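Local structure of formiminotetrahydrofolate cyclodeaminase (Thermotoga maritima, 1O5H) at residues A147-F161 / I195-I209. The protein probably catalyses the cyclodeamination of 5-formiminotetrahydrofolate to 5,10-methenyltetrahydrofolate with release of ammonia. Sequence-based numbering, arbitrary orientation.
Sequences ASDTLNAADLCHAVF and IEGCYQRVKKMLEGI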
ATOM      1  N   ALA A 147      -9.262 -15.700  -1.059  1.00 36.99           N
ATOM      2  CA  ALA A 147      -7.844 -15.826  -0.858  1.00 37.04           C
ATOM      3  C   ALA A 147      -7.134 -14.648  -1.508  1.00 37.96           C
ATOM      4  O   ALA A 147      -6.264 -14.046  -0.877  1.00 41.88           O
ATOM      5  CB  ALA A 147      -7.355 -17.106  -1.383  1.00 36.33           C
ATOM      6  N   SER A 148      -7.542 -14.280  -2.724  1.00 36.34           N
ATOM      7  CA  SER A 148      -6.954 -13.133  -3.403  1.00 35.38           C
ATOM      8  C   SER A 148      -6.911 -11.924  -2.462  1.00 36.26           C
ATOM      9  O   SER A 148      -5.872 -11.280  -2.299  1.00 36.36           O
ATOM     10  CB  SER A 148      -7.725 -12.805  -4.673  1.00 34.30           C
ATOM     11  OG  SER A 148      -8.747 -11.877  -4.401  1.00 42.32           O
ATOM     12  N   ASP A 149      -8.028 -11.630  -1.804  1.00 37.16           N
ATOM     13  CA  ASP A 149      -8.061 -10.465  -0.931  1.00 37.03           C
ATOM     14  C   ASP A 149      -7.139 -10.599   0.263  1.00 36.05           C
ATOM     15  O   ASP A 149      -6.529  -9.635   0.689  1.00 39.38           O
ATOM     16  CB  ASP A 149      -9.470 -10.157  -0.494  1.00 37.44           C
ATOM     17  CG  ASP A 149     -10.316  -9.676  -1.621  1.00 43.84           C
ATOM     18  OD1 ASP A 149      -9.803  -8.884  -2.441  1.00 60.55           O
ATOM     19  OD2 ASP A 149     -11.505 -10.028  -1.774  1.00 51.71           O
ATOM     20  N   THR A 150      -7.021 -11.793   0.799  1.00 35.34           N
ATOM     21  CA  THR A 150      -6.044 -12.028   1.842  1.00 35.04           C
ATOM     22  C   THR A 150      -4.633 -11.762   1.348  1.00 35.66           C
ATOM     23  O   THR A 150      -3.856 -11.085   2.028  1.00 36.63           O
ATOM     24  CB  THR A 150      -6.151 -13.456   2.302  1.00 36.08           C
ATOM     25  OG1 THR A 150      -7.472 -13.660   2.827  1.00 42.76           O
ATOM     26  CG2 THR A 150      -5.206 -13.706   3.480  1.00 24.52           C
ATOM     27  N   LEU A 151      -4.305 -12.302   0.172  1.00 35.13           N
ATOM     28  CA  LEU A 151      -2.974 -12.166  -0.390  1.00 34.06           C
ATOM     29  C   LEU A 151      -2.699 -10.702  -0.595  1.00 35.67           C
ATOM     30  O   LEU A 151      -1.654 -10.200  -0.220  1.00 39.55           O
ATOM     31  CB  LEU A 151      -2.879 -12.881  -1.724  1.00 31.57           C
ATOM     32  CG  LEU A 151      -1.745 -13.887  -1.873  1.00 36.79           C
ATOM     33  CD1 LEU A 151      -1.653 -14.260  -3.303  1.00 33.47           C
ATOM     34  CD2 LEU A 151      -0.383 -13.370  -1.353  1.00 30.48           C
ATOM     35  N   ASN A 152      -3.669 -10.006  -1.161  1.00 35.87           N
ATOM     36  CA  ASN A 152      -3.517  -8.610  -1.416  1.00 35.50           C
ATOM     37  C   ASN A 152      -3.179  -7.939  -0.127  1.00 35.03           C
ATOM     38  O   ASN A 152      -2.276  -7.094  -0.079  1.00 36.82           O
ATOM     39  CB  ASN A 152      -4.808  -8.042  -1.988  1.00 37.30           C
ATOM     40  CG  ASN A 152      -5.017  -8.432  -3.422  1.00 38.36           C
ATOM     41  OD1 ASN A 152      -4.163  -9.094  -4.041  1.00 44.14           O
ATOM     42  ND2 ASN A 152      -6.130  -8.000  -3.979  1.00 33.90           N
ATOM     43  N   ALA A 153      -3.885  -8.321   0.933  1.00 32.58           N
ATOM     44  CA  ALA A 153      -3.658  -7.674   2.208  1.00 32.30           C
ATOM     45  C   ALA A 153      -2.274  -8.018   2.742  1.00 33.66           C
ATOM     46  O   ALA A 153      -1.613  -7.169   3.335  1.00 37.28           O
ATOM     47  CB  ALA A 153      -4.715  -8.008   3.181  1.00 32.09           C
ATOM     48  N   ALA A 154      -1.791  -9.224   2.476  1.00 32.24           N
ATOM     49  CA  ALA A 154      -0.434  -9.570   2.906  1.00 31.85           C
ATOM     50  C   ALA A 154       0.600  -8.734   2.174  1.00 34.59           C
ATOM     51  O   ALA A 154       1.573  -8.215   2.761  1.00 39.03           O
ATOM     52  CB  ALA A 154      -0.172 -11.014   2.709  1.00 29.28           C
ATOM     53  N   ASP A 155       0.407  -8.574   0.881  1.00 33.35           N
ATOM     54  CA  ASP A 155       1.357  -7.766   0.162  1.00 33.87           C
ATOM     55  C   ASP A 155       1.381  -6.319   0.710  1.00 34.46           C
ATOM     56  O   ASP A 155       2.459  -5.774   0.978  1.00 36.89           O
ATOM     57  CB  ASP A 155       1.114  -7.877  -1.332  1.00 32.64           C
ATOM     58  CG  ASP A 155       1.612  -9.209  -1.898  1.00 35.60           C
ATOM     59  OD1 ASP A 155       2.744  -9.596  -1.567  1.00 39.70           O
ATOM     60  OD2 ASP A 155       0.965  -9.933  -2.693  1.00 45.73           O
ATOM     61  N   LEU A 156       0.213  -5.723   0.943  1.00 32.33           N
ATOM     62  CA  LEU A 156       0.194  -4.358   1.462  1.00 32.41           C
ATOM     63  C   LEU A 156       0.799  -4.316   2.856  1.00 32.09           C
ATOM     64  O   LEU A 156       1.653  -3.482   3.133  1.00 28.83           O
ATOM     65  CB  LEU A 156      -1.220  -3.807   1.491  1.00 33.64           C
ATOM     66  CG  LEU A 156      -1.908  -3.797   0.136  1.00 30.52           C
ATOM     67  CD1 LEU A 156      -3.323  -3.316   0.326  1.00 24.78           C
ATOM     68  CD2 LEU A 156      -1.155  -2.920  -0.841  1.00 23.08           C
ATOM     69  N   CYS A 157       0.375  -5.246   3.708  1.00 34.10           N
ATOM     70  CA  CYS A 157       0.945  -5.386   5.030  1.00 37.52           C
ATOM     71  C   CYS A 157       2.482  -5.311   4.990  1.00 39.55           C
ATOM     72  O   CYS A 157       3.107  -4.424   5.592  1.00 40.91           O
ATOM     73  CB  CYS A 157       0.502  -6.706   5.631  1.00 37.79           C
ATOM     74  SG  CYS A 157       1.117  -6.961   7.299  1.00 42.57           S
ATOM     75  N   HIS A 158       3.081  -6.219   4.241  1.00 39.30           N
ATOM     76  CA  HIS A 158       4.511  -6.242   4.095  1.00 40.98           C
ATOM     77  C   HIS A 158       5.096  -4.886   3.662  1.00 41.88           C
ATOM     78  O   HIS A 158       6.100  -4.419   4.230  1.00 46.03           O
ATOM     79  CB  HIS A 158       4.867  -7.318   3.093  1.00 42.56           C
ATOM     80  CG  HIS A 158       6.332  -7.487   2.887  1.00 44.55           C
ATOM     81  ND1 HIS A 158       6.975  -7.059   1.744  1.00 47.82           N
ATOM     82  CD2 HIS A 158       7.284  -8.037   3.676  1.00 49.14           C
ATOM     83  CE1 HIS A 158       8.263  -7.345   1.834  1.00 46.82           C
ATOM     84  NE2 HIS A 158       8.475  -7.942   2.996  1.00 55.56           N
ATOM     85  N   ALA A 159       4.491  -4.244   2.667  1.00 37.55           N
ATOM     86  CA  ALA A 159       5.018  -2.951   2.219  1.00 35.57           C
ATOM     87  C   ALA A 159       4.966  -1.921   3.355  1.00 36.54           C
ATOM     88  O   ALA A 159       5.902  -1.142   3.533  1.00 37.17           O
ATOM     89  CB  ALA A 159       4.251  -2.430   0.994  1.00 32.00           C
ATOM     90  N   VAL A 160       3.859  -1.903   4.099  1.00 34.94           N
ATOM     91  CA  VAL A 160       3.702  -0.938   5.139  1.00 33.31           C
ATOM     92  C   VAL A 160       4.854  -1.186   6.097  1.00 34.69           C
ATOM     93  O   VAL A 160       5.566  -0.260   6.488  1.00 36.67           O
ATOM     94  CB  VAL A 160       2.368  -1.071   5.852  1.00 33.06           C
ATOM     95  CG1 VAL A 160       2.300  -0.082   7.015  1.00 32.02           C
ATOM     96  CG2 VAL A 160       1.237  -0.790   4.884  1.00 32.78           C
ATOM     97  N   PHE A 161       5.092  -2.443   6.422  1.00 30.96           N
ATOM     98  CA  PHE A 161       6.203  -2.706   7.273  1.00 30.08           C
ATOM     99  C   PHE A 161       7.468  -2.110   6.677  1.00 30.59           C
ATOM    100  O   PHE A 161       8.254  -1.460   7.373  1.00 32.46           O
ATOM    101  CB  PHE A 161       6.418  -4.193   7.533  1.00 27.35           C
ATOM    102  CG  PHE A 161       7.771  -4.481   8.062  1.00 28.20           C
ATOM    103  CD1 PHE A 161       8.064  -4.251   9.419  1.00 30.65           C
ATOM    104  CD2 PHE A 161       8.803  -4.867   7.198  1.00 19.52           C
ATOM    105  CE1 PHE A 161       9.372  -4.493   9.945  1.00 28.00           C
ATOM    106  CE2 PHE A 161      10.115  -5.091   7.702  1.00 33.56           C
ATOM    107  CZ  PHE A 161      10.390  -4.906   9.088  1.00 30.07           C
ATOM    108  N   ILE A 195       6.655 -10.589  11.198  1.00 39.24           N
ATOM    109  CA  ILE A 195       5.997 -10.151   9.997  1.00 38.20           C
ATOM    110  C   ILE A 195       6.494 -10.890   8.733  1.00 42.01           C
ATOM    111  O   ILE A 195       5.682 -11.377   7.955  1.00 42.77           O
ATOM    112  CB  ILE A 195       6.127  -8.620   9.849  1.00 37.12           C
ATOM    113  CG1 ILE A 195       5.303  -7.913  10.925  1.00 38.57           C
ATOM    114  CG2 ILE A 195       5.646  -8.166   8.474  1.00 25.13           C
ATOM    115  CD1 ILE A 195       5.539  -6.453  10.957  1.00 30.95           C
ATOM    116  N   GLU A 196       7.807 -10.980   8.525  1.00 42.79           N
ATOM    117  CA  GLU A 196       8.331 -11.761   7.401  1.00 43.79           C
ATOM    118  C   GLU A 196       7.799 -13.170   7.403  1.00 44.21           C
ATOM    119  O   GLU A 196       7.357 -13.659   6.358  1.00 44.85           O
ATOM    120  CB  GLU A 196       9.849 -11.871   7.459  1.00 45.82           C
ATOM    121  CG  GLU A 196      10.596 -10.804   6.684  1.00 57.94           C
ATOM    122  CD  GLU A 196      10.036 -10.611   5.287  1.00 73.28           C
ATOM    123  OE1 GLU A 196      10.036 -11.589   4.487  1.00 73.93           O
ATOM    124  OE2 GLU A 196       9.584  -9.472   4.997  1.00 71.22           O
ATOM    125  N   GLY A 197       7.850 -13.814   8.578  1.00 40.22           N
ATOM    126  CA  GLY A 197       7.454 -15.187   8.706  1.00 37.58           C
ATOM    127  C   GLY A 197       6.032 -15.379   8.280  1.00 38.69           C
ATOM    128  O   GLY A 197       5.777 -16.143   7.349  1.00 38.45           O
ATOM    129  N   CYS A 198       5.105 -14.691   8.956  1.00 38.77           N
ATOM    130  CA  CYS A 198       3.701 -14.738   8.560  1.00 40.00           C
ATOM    131  C   CYS A 198       3.546 -14.470   7.059  1.00 39.80           C
ATOM    132  O   CYS A 198       2.865 -15.187   6.346  1.00 41.03           O
ATOM    133  CB  CYS A 198       2.905 -13.707   9.345  1.00 40.30           C
ATOM    134  SG  CYS A 198       2.605 -14.151  11.079  1.00 51.47           S
ATOM    135  N   TYR A 199       4.208 -13.439   6.581  1.00 40.01           N
ATOM    136  CA  TYR A 199       4.095 -13.043   5.205  1.00 42.80           C
ATOM    137  C   TYR A 199       4.435 -14.173   4.240  1.00 47.49           C
ATOM    138  O   TYR A 199       3.659 -14.489   3.321  1.00 49.70           O
ATOM    139  CB  TYR A 199       5.038 -11.898   4.944  1.00 41.71           C
ATOM    140  CG  TYR A 199       5.018 -11.435   3.530  1.00 37.95           C
ATOM    141  CD1 TYR A 199       3.819 -11.024   2.949  1.00 44.29           C
ATOM    142  CD2 TYR A 199       6.198 -11.366   2.773  1.00 37.35           C
ATOM    143  CE1 TYR A 199       3.765 -10.566   1.626  1.00 40.42           C
ATOM    144  CE2 TYR A 199       6.170 -10.915   1.460  1.00 40.61           C
ATOM    145  CZ  TYR A 199       4.935 -10.520   0.895  1.00 41.94           C
ATOM    146  OH  TYR A 199       4.856 -10.085  -0.388  1.00 37.92           O
ATOM    147  N   GLN A 200       5.611 -14.751   4.436  1.00 47.89           N
ATOM    148  CA  GLN A 200       6.077 -15.832   3.604  1.00 48.72           C
ATOM    149  C   GLN A 200       5.112 -17.033   3.686  1.00 49.20           C
ATOM    150  O   GLN A 200       4.682 -17.562   2.651  1.00 49.33           O
ATOM    151  CB  GLN A 200       7.479 -16.216   4.042  1.00 49.75           C
ATOM    152  CG  GLN A 200       8.462 -16.326   2.900  1.00 65.66           C
ATOM    153  CD  GLN A 200       8.815 -14.979   2.308  1.00 69.53           C
ATOM    154  OE1 GLN A 200       8.404 -14.647   1.189  1.00 69.30           O
ATOM    155  NE2 GLN A 200       9.567 -14.196   3.061  1.00 71.43           N
ATOM    156  N   ARG A 201       4.742 -17.441   4.906  1.00 47.02           N
ATOM    157  CA  ARG A 201       3.750 -18.500   5.070  1.00 42.86           C
ATOM    158  C   ARG A 201       2.474 -18.161   4.300  1.00 39.51           C
ATOM    159  O   ARG A 201       2.010 -18.975   3.528  1.00 41.17           O
ATOM    160  CB  ARG A 201       3.475 -18.825   6.545  1.00 43.08           C
ATOM    161  CG  ARG A 201       4.555 -19.676   7.195  1.00 41.23           C
ATOM    162  CD  ARG A 201       4.231 -20.104   8.608  1.00 42.60           C
ATOM    163  NE  ARG A 201       3.959 -18.956   9.483  1.00 47.57           N
ATOM    164  CZ  ARG A 201       4.893 -18.210  10.070  1.00 49.85           C
ATOM    165  NH1 ARG A 201       6.185 -18.470   9.882  1.00 49.66           N
ATOM    166  NH2 ARG A 201       4.537 -17.199  10.852  1.00 51.21           N
ATOM    167  N   VAL A 202       1.928 -16.961   4.475  1.00 35.41           N
ATOM    168  CA  VAL A 202       0.702 -16.619   3.771  1.00 33.52           C
ATOM    169  C   VAL A 202       0.897 -16.757   2.265  1.00 35.26           C
ATOM    170  O   VAL A 202       0.165 -17.512   1.612  1.00 34.24           O
ATOM    171  CB  VAL A 202       0.218 -15.240   4.098  1.00 33.95           C
ATOM    172  CG1 VAL A 202      -0.960 -14.875   3.181  1.00 31.30           C
ATOM    173  CG2 VAL A 202      -0.168 -15.174   5.566  1.00 34.21           C
ATOM    174  N   LYS A 203       1.881 -16.047   1.706  1.00 35.08           N
ATOM    175  CA  LYS A 203       2.278 -16.301   0.321  1.00 36.20           C
ATOM    176  C   LYS A 203       2.404 -17.815  -0.060  1.00 37.77           C
ATOM    177  O   LYS A 203       1.820 -18.255  -1.037  1.00 36.18           O
ATOM    178  CB  LYS A 203       3.545 -15.544  -0.006  1.00 35.26           C
ATOM    179  CG  LYS A 203       3.281 -14.164  -0.614  1.00 43.45           C
ATOM    180  CD  LYS A 203       4.552 -13.353  -0.677  1.00 54.46           C
ATOM    181  CE  LYS A 203       5.340 -13.540  -1.962  1.00 67.91           C
ATOM    182  NZ  LYS A 203       5.047 -12.429  -2.929  1.00 74.48           N
ATOM    183  N   LYS A 204       3.130 -18.608   0.722  1.00 39.61           N
ATOM    184  CA  LYS A 204       3.351 -20.000   0.371  1.00 40.62           C
ATOM    185  C   LYS A 204       2.008 -20.730   0.337  1.00 41.69           C
ATOM    186  O   LYS A 204       1.671 -21.331  -0.665  1.00 40.34           O
ATOM    187  CB  LYS A 204       4.344 -20.637   1.356  1.00 43.38           C
ATOM    188  CG  LYS A 204       4.980 -21.964   0.919  1.00 48.51           C
HETATM  189  N   MSE A 205       1.233 -20.635   1.415  1.00 45.45           N
HETATM  190  CA  MSE A 205      -0.131 -21.151   1.473  1.00 53.53           C
HETATM  191  C   MSE A 205      -1.057 -20.693   0.333  1.00 47.96           C
HETATM  192  O   MSE A 205      -1.819 -21.468  -0.195  1.00 47.10           O
HETATM  193  CB  MSE A 205      -0.739 -20.736   2.791  1.00 50.54           C
HETATM  194  CG  MSE A 205      -1.548 -21.795   3.509  1.00 60.71           C
HETATM  195 SE   MSE A 205      -1.891 -21.026   5.263  1.00 81.06          SE
HETATM  196  CE  MSE A 205       0.062 -20.729   5.932  1.00 69.95           C
ATOM    197  N   LEU A 206      -0.973 -19.442  -0.078  1.00 48.22           N
ATOM    198  CA  LEU A 206      -1.946 -18.935  -1.017  1.00 46.59           C
ATOM    199  C   LEU A 206      -1.476 -18.772  -2.453  1.00 49.68           C
ATOM    200  O   LEU A 206      -2.275 -18.421  -3.313  1.00 51.59           O
ATOM    201  CB  LEU A 206      -2.491 -17.601  -0.516  1.00 46.55           C
ATOM    202  CG  LEU A 206      -3.322 -17.628   0.756  1.00 40.51           C
ATOM    203  CD1 LEU A 206      -4.108 -16.356   0.870  1.00 36.89           C
ATOM    204  CD2 LEU A 206      -4.243 -18.815   0.720  1.00 47.81           C
ATOM    205  N   GLU A 207      -0.206 -19.016  -2.751  1.00 51.79           N
ATOM    206  CA  GLU A 207       0.284 -18.678  -4.108  1.00 55.89           C
ATOM    207  C   GLU A 207      -0.528 -19.372  -5.226  1.00 54.75           C
ATOM    208  O   GLU A 207      -0.704 -18.824  -6.320  1.00 56.94           O
ATOM    209  CB  GLU A 207       1.805 -18.921  -4.272  1.00 57.15           C
ATOM    210  CG  GLU A 207       2.228 -20.396  -4.207  1.00 66.80           C
ATOM    211  CD  GLU A 207       3.247 -20.807  -5.276  1.00 76.13           C
ATOM    212  OE1 GLU A 207       3.352 -20.130  -6.327  1.00 71.40           O
ATOM    213  OE2 GLU A 207       3.941 -21.839  -5.075  1.00 80.68           O
ATOM    214  N   GLY A 208      -1.041 -20.559  -4.935  1.00 50.71           N
ATOM    215  CA  GLY A 208      -1.711 -21.359  -5.947  1.00 48.45           C
ATOM    216  C   GLY A 208      -3.033 -20.820  -6.469  1.00 46.82           C
ATOM    217  O   GLY A 208      -3.558 -21.280  -7.487  1.00 44.45           O
ATOM    218  N   ILE A 209      -3.597 -19.844  -5.789  1.00 45.07           N
ATOM    219  CA  ILE A 209      -4.917 -19.406  -6.186  1.00 49.41           C
ATOM    220  C   ILE A 209      -4.826 -18.687  -7.501  1.00 51.20           C
ATOM    221  O   ILE A 209      -5.818 -18.444  -8.167  1.00 52.18           O
ATOM    222  CB  ILE A 209      -5.496 -18.466  -5.153  1.00 49.17           C
ATOM    223  CG1 ILE A 209      -4.744 -17.130  -5.206  1.00 56.70           C
ATOM    224  CG2 ILE A 209      -5.430 -19.121  -3.785  1.00 51.18           C
ATOM    225  CD1 ILE A 209      -5.357 -15.999  -4.408  1.00 49.56           C
TER
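The imidazole of H158 lies flat over one face of the Y199 ring in an offset stack. Their planes are 7° apart and the ring centroids are separated by 4.2 Å. H158 CB sits above the middle of the same phenol ring, in a CH-pi contact 3.8 Å from the centroid. Both residues set CG anti to the backbone N, which sends the two rings into the gap between the helices. At the imidazole edge, H158 NE2 gives a weak, bent hydrogen bond to E196 OE2, 2.8 Å away. The E196 carboxylate is turned 75° from the imidazole plane. The phenol hydroxyl reaches back to the other helix, where Y199 OH donates to D155 OD1, an oxygen near the plane of the phenol ring. K203 NZ stands near the same pair, with a weak hydrogen bond to Y199 OH and a long salt bridge of 3.9 Å to D155 OD1. A phenylalanine here lacks the hydroxyl, and D155 OD1 would probably be left with the long salt bridge to K203 as its link to this helix. The two segments belong to helices 147-172 and 178-206, the last two long helices of this all-helical fold. They run antiparallel, with axes 9.9 Å apart at an angle of 152°. Helix 36-56 packs on helix 147-172, and helix 107-141 touches both. D155 also touches Q162 of the second subunit. Beside the Y199 ring, A154 CB meets the ring edge and V202 CG1. Beyond the polar cluster, toward A147 and I209, the contact is apolar. L151 and L206 lie alongside, pointing opposite ways, with L151 CG against L206 CB, while L151 CD2 touches the aliphatic K203 CG at 3.8 Å. I209 CG2 rests on A147 CB at 3.7 Å. At the far end, I195 CD1 approaches F161 CD1 at 3.7 Å.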